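Local structure of peroxisomal membrane protein LPX1 (Saccharomyces cerevisiae, 2Y6U) at residues L55-G60 with D87-I92; H59-S64 with H144-F149. The protein hydrolyses ester bonds of lipids in peroxisomes, with acyl esterase, triacylglycerol lipase and phospholipase A activity. All blocks are in the same frame, centred on the assembly; numbering follows the deposited sequence.

Contact 1: L55-G60 with D87-I92; sequences LVFLHG and DKVLLI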
loop_
_atom_site.group_PDB
_atom_site.type_symbol
_atom_site.label_atom_id
_atom_site.label_comp_id
_atom_site.label_asym_id
_atom_site.label_seq_id
_atom_site.Cartn_x
_atom_site.Cartn_y
_atom_site.Cartn_z
ATOM N N LEU A 55 9.118 15.788 8.296
ATOM C CA LEU A 55 9.825 14.699 8.906
ATOM C C LEU A 55 8.926 13.766 9.612
ATOM O O LEU A 55 8.061 14.199 10.361
ATOM C CB LEU A 55 10.853 15.253 9.902
ATOM C CG LEU A 55 12.156 15.808 9.415
ATOM C CD1 LEU A 55 12.168 16.662 8.262
ATOM C CD2 LEU A 55 12.945 16.534 10.631
ATOM N N VAL A 56 9.149 12.464 9.428
ATOM C CA VAL A 56 8.309 11.471 10.043
ATOM C C VAL A 56 9.220 10.499 10.816
ATOM O O VAL A 56 10.119 9.982 10.251
ATOM C CB VAL A 56 7.497 10.682 9.020
ATOM C CG1 VAL A 56 6.662 9.587 9.727
ATOM C CG2 VAL A 56 6.584 11.676 8.176
ATOM N N PHE A 57 9.029 10.384 12.122
ATOM C CA PHE A 57 9.962 9.589 12.946
ATOM C C PHE A 57 9.228 8.351 13.482
ATOM O O PHE A 57 8.127 8.469 14.014
ATOM C CB PHE A 57 10.407 10.353 14.191
ATOM C CG PHE A 57 11.429 11.421 13.940
ATOM C CD1 PHE A 57 11.032 12.713 13.578
ATOM C CD2 PHE A 57 12.783 11.145 14.063
ATOM C CE1 PHE A 57 11.988 13.702 13.364
ATOM C CE2 PHE A 57 13.733 12.137 13.872
ATOM C CZ PHE A 57 13.319 13.417 13.504
ATOM N N LEU A 58 9.886 7.205 13.334
ATOM C CA LEU A 58 9.343 5.871 13.618
ATOM C C LEU A 58 10.187 5.197 14.682
ATOM O O LEU A 58 11.397 4.870 14.453
ATOM C CB LEU A 58 9.266 5.043 12.321
ATOM C CG LEU A 58 8.532 5.644 11.130
ATOM C CD1 LEU A 58 8.565 4.573 9.974
ATOM C CD2 LEU A 58 7.129 6.133 11.562
ATOM N N HIS A 59 9.620 5.036 15.866
ATOM C CA HIS A 59 10.335 4.459 16.977
ATOM C C HIS A 59 10.685 2.954 16.824
ATOM O O HIS A 59 10.106 2.229 16.012
ATOM C CB HIS A 59 9.498 4.592 18.291
ATOM C CG HIS A 59 8.194 3.816 18.224
ATOM N ND1 HIS A 59 8.142 2.435 18.361
ATOM C CD2 HIS A 59 6.919 4.229 18.022
ATOM C CE1 HIS A 59 6.873 2.049 18.226
ATOM N NE2 HIS A 59 6.119 3.112 18.002
ATOM N N GLY A 60 11.605 2.522 17.665
ATOM C CA GLY A 60 12.056 1.172 17.708
ATOM C C GLY A 60 11.086 0.294 18.512
ATOM O O GLY A 60 10.172 0.777 19.219
ATOM N N ASP A 87 8.382 22.153 8.137
ATOM C CA ASP A 87 7.013 22.577 8.236
ATOM C C ASP A 87 6.269 21.697 9.211
ATOM O O ASP A 87 5.582 22.205 10.050
ATOM C CB ASP A 87 6.386 22.578 6.861
ATOM C CG ASP A 87 5.073 23.338 6.806
ATOM O OD1 ASP A 87 5.057 24.572 7.133
ATOM O OD2 ASP A 87 4.061 22.663 6.470
ATOM N N LYS A 88 6.276 20.375 9.019
ATOM C CA LYS A 88 5.624 19.410 9.898
ATOM C C LYS A 88 6.571 18.321 10.377
ATOM O O LYS A 88 7.378 17.828 9.615
ATOM C CB LYS A 88 4.475 18.703 9.209
ATOM C CG LYS A 88 3.311 19.612 8.791
ATOM C CD LYS A 88 2.000 18.754 8.659
ATOM C CE LYS A 88 0.730 19.528 8.381
ATOM N NZ LYS A 88 -0.417 18.506 8.509
ATOM N N VAL A 89 6.405 17.878 11.612
ATOM C CA VAL A 89 7.072 16.691 12.111
ATOM C C VAL A 89 6.012 15.779 12.690
ATOM O O VAL A 89 5.189 16.223 13.504
ATOM C CB VAL A 89 8.102 16.970 13.250
ATOM C CG1 VAL A 89 8.825 15.666 13.706
ATOM C CG2 VAL A 89 9.105 18.002 12.815
ATOM N N LEU A 90 6.010 14.507 12.296
ATOM C CA LEU A 90 5.051 13.526 12.835
ATOM C C LEU A 90 5.765 12.511 13.677
ATOM O O LEU A 90 6.712 11.851 13.216
ATOM C CB LEU A 90 4.364 12.773 11.713
ATOM C CG LEU A 90 3.799 13.597 10.560
ATOM C CD1 LEU A 90 3.095 12.736 9.473
ATOM C CD2 LEU A 90 2.796 14.689 11.071
ATOM N N LEU A 91 5.291 12.304 14.886
ATOM C CA LEU A 91 5.793 11.352 15.756
ATOM C C LEU A 91 4.713 10.308 16.038
ATOM O O LEU A 91 3.652 10.603 16.593
ATOM C CB LEU A 91 6.244 11.980 17.072
ATOM C CG LEU A 91 7.375 13.004 17.063
ATOM C CD1 LEU A 91 7.794 13.292 18.560
ATOM C CD2 LEU A 91 8.470 12.716 16.160
ATOM N N ILE A 92 4.908 9.117 15.523
ATOM C CA ILE A 92 3.849 8.112 15.473
ATOM C C ILE A 92 4.089 6.941 16.472
ATOM O O ILE A 92 5.187 6.419 16.578
ATOM C CB ILE A 92 3.769 7.543 14.031
ATOM C CG1 ILE A 92 3.366 8.635 13.060
ATOM C CG2 ILE A 92 2.769 6.299 13.916
ATOM C CD1 ILE A 92 3.551 8.213 11.520
HETATM O O HOH W 1 7.803 7.296 16.519
#
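The carbonyl oxygen Leu55 O is gripped twice from the neighbouring strand: Leu90 N donates a hydrogen bond to it at 2.8 Å, and Val89 CA lies 3.2 Å from it in a CA-H...O contact. This is parallel pairing of strands 51-58 and 84-92 in the central sheet of the alpha/beta-hydrolase fold. Leu90 O answers by accepting from Phe57 N in a nearly straight bond (174°), and Lys88 O takes Leu55 N. On the sheet face carrying Phe57, the rim of its ring near CD1 and CE1 meets Val89 CG1, while Leu91 CD2 lies 3.6 Å from Phe57 CB; Trp68 adds its ring to the same cluster. On the other face Ile92 CD1 touches both Val56 CG1 and Leu58 CD2, carried there by an extended branch (chi2 168°), and helix 114-125 packs over Ile92. Toward their C-terminal ends the strands spread, and a water spans the gap, donating to Phe57 O and Ile92 O and accepting from His59 N. The imidazole of His59 turns an edge to the second strand, placing CD2 3.1 Å from Ile92 O. Gly60 O, 2.8 Å from His59 ND1, accepts its hydrogen bond near the imidazole plane, while ND1 approaches from 43° above the carbonyl plane.

Contact 2: H59-S64 with H144-F149; sequences HGSGMS and HSMGGF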
loop_
_atom_site.group_PDB
_atom_site.type_symbol
_atom_site.label_atom_id
_atom_site.label_comp_id
_atom_site.label_asym_id
_atom_site.label_seq_id
_atom_site.Cartn_x
_atom_site.Cartn_y
_atom_site.Cartn_z
ATOM N N HIS A 59 9.620 5.036 15.866
ATOM C CA HIS A 59 10.335 4.459 16.977
ATOM C C HIS A 59 10.685 2.954 16.824
ATOM O O HIS A 59 10.106 2.229 16.012
ATOM C CB HIS A 59 9.498 4.592 18.291
ATOM C CG HIS A 59 8.194 3.816 18.224
ATOM N ND1 HIS A 59 8.142 2.435 18.361
ATOM C CD2 HIS A 59 6.919 4.229 18.022
ATOM C CE1 HIS A 59 6.873 2.049 18.226
ATOM N NE2 HIS A 59 6.119 3.112 18.002
ATOM N N GLY A 60 11.605 2.522 17.665
ATOM C CA GLY A 60 12.056 1.172 17.708
ATOM C C GLY A 60 11.086 0.294 18.512
ATOM O O GLY A 60 10.172 0.777 19.219
ATOM N N SER A 61 11.361 -0.998 18.496
ATOM C CA SER A 61 10.556 -2.006 19.195
ATOM C C SER A 61 10.607 -1.684 20.678
ATOM O O SER A 61 11.716 -1.475 21.218
ATOM C CB SER A 61 11.245 -3.384 18.966
ATOM O OG SER A 61 11.066 -3.738 17.621
ATOM N N GLY A 62 9.449 -1.736 21.344
ATOM C CA GLY A 62 9.375 -1.527 22.807
ATOM C C GLY A 62 9.524 -0.106 23.287
ATOM O O GLY A 62 9.554 0.149 24.484
ATOM N N MET A 63 9.605 0.847 22.380
ATOM C CA MET A 63 9.726 2.264 22.761
ATOM C C MET A 63 8.444 2.968 22.404
ATOM O O MET A 63 7.361 2.370 22.475
ATOM C CB MET A 63 11.003 2.868 22.084
ATOM C CG MET A 63 12.224 2.112 22.456
ATOM S SD MET A 63 13.698 3.105 22.312
ATOM C CE MET A 63 14.940 1.884 22.047
ATOM N N SER A 64 8.511 4.231 21.989
ATOM C CA SER A 64 7.299 4.996 21.610
ATOM C C SER A 64 7.788 6.246 20.928
ATOM O O SER A 64 8.970 6.506 20.918
ATOM C CB SER A 64 6.486 5.396 22.867
ATOM O OG SER A 64 7.186 6.400 23.636
ATOM N N HIS A 144 14.187 4.177 13.750
ATOM C CA HIS A 144 15.082 3.283 14.532
ATOM C C HIS A 144 14.581 1.803 14.530
ATOM O O HIS A 144 13.441 1.556 14.860
ATOM C CB HIS A 144 15.147 3.830 15.955
ATOM C CG HIS A 144 15.969 2.997 16.867
ATOM N ND1 HIS A 144 15.460 2.392 17.983
ATOM C CD2 HIS A 144 17.247 2.598 16.767
ATOM C CE1 HIS A 144 16.410 1.668 18.564
ATOM N NE2 HIS A 144 17.529 1.813 17.881
ATOM N N SER A 145 15.442 0.813 14.330
ATOM C CA SER A 145 15.123 -0.667 14.736
ATOM C C SER A 145 13.955 -1.123 13.898
ATOM O O SER A 145 14.037 -1.051 12.637
ATOM C CB SER A 145 14.984 -0.862 16.307
ATOM O OG SER A 145 13.930 -1.703 16.834
ATOM N N MET A 146 12.847 -1.548 14.507
ATOM C CA MET A 146 11.606 -1.757 13.757
ATOM C C MET A 146 11.209 -0.606 12.820
ATOM O O MET A 146 10.762 -0.854 11.673
ATOM C CB MET A 146 10.485 -1.986 14.790
ATOM C CG MET A 146 9.175 -2.171 14.293
ATOM S SD MET A 146 7.926 -2.212 15.691
ATOM C CE MET A 146 7.925 -0.718 16.333
ATOM N N GLY A 147 11.386 0.634 13.283
ATOM C CA GLY A 147 11.032 1.819 12.541
ATOM C C GLY A 147 11.855 1.978 11.277
ATOM O O GLY A 147 11.394 2.507 10.280
ATOM N N GLY A 148 13.071 1.473 11.316
ATOM C CA GLY A 148 13.954 1.469 10.145
ATOM C C GLY A 148 13.451 0.483 9.135
ATOM O O GLY A 148 13.428 0.789 7.923
ATOM N N PHE A 149 13.169 -0.730 9.597
ATOM C CA PHE A 149 12.472 -1.697 8.692
ATOM C C PHE A 149 11.263 -0.975 8.043
ATOM O O PHE A 149 11.006 -1.116 6.817
ATOM C CB PHE A 149 12.041 -2.917 9.494
ATOM C CG PHE A 149 11.327 -3.982 8.717
ATOM C CD1 PHE A 149 9.978 -3.789 8.323
ATOM C CD2 PHE A 149 11.962 -5.179 8.393
ATOM C CE1 PHE A 149 9.309 -4.806 7.628
ATOM C CE2 PHE A 149 11.306 -6.189 7.717
ATOM C CZ PHE A 149 9.967 -6.013 7.317
HETATM O O HOH W 2 13.477 3.828 19.418
#
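His144 ends strand 137-144 and leads into what looks like the nucleophile elbow of an alpha/beta hydrolase, the tight strand-to-helix turn of Gly143, Ser145 and Gly147, here set against the loop 59-64. Its ring is crossed at about a right angle by the extended side chain of Met63, whose CE stops 3.8 Å from His144 CE1. Because Gly60 has no side chain, its CA can come within 3.6 Å of His144 ND1, and a water joins that nitrogen to Gly60 N; His144 NE2 is bound to His323 O. Ser145 follows with the strained backbone of the elbow (phi 64°). Its OG accepts a straight hydrogen bond from Ser61 N (3.1 Å, 173°) and a weak, bent one from Met146 N. In alpha/beta hydrolases, N-H groups at these two positions line the oxyanion hole, and here they would probably serve a substrate oxyanion. Met146 starts the helix, laying CB 3.4 Å from Ser61 OG; a bend at chi3 (67°) then carries CE alongside the His59 ring, 3.5 Å from CE1. Gly147 comes next, also without a side chain, so His59 O can sit close by. Gly147 N donates to His144 O at 2.7 Å, and that same oxygen lies 3.2 Å from Gly60 CA.

In the fold
The two contacts share His59 and Gly60, and their centres lie about 12 Å apart. Contact 1 fixes strand 51-58 against one neighbour, strand 84-92; contact 2 begins where the chain leaves that strand and leans on the end of its other neighbour, strand 137-144. The join is Leu58: its O lies 3.0 Å from His144 N, a probable hydrogen bond, and its CD1 packs 3.5 Å from Gly147 O. His59 NE2 accepts from Gln94 N just beyond strand 84-92. The sheet pairing of contact 1 thus leads directly into the loop that faces Ser145, the probable nucleophile by the family pattern.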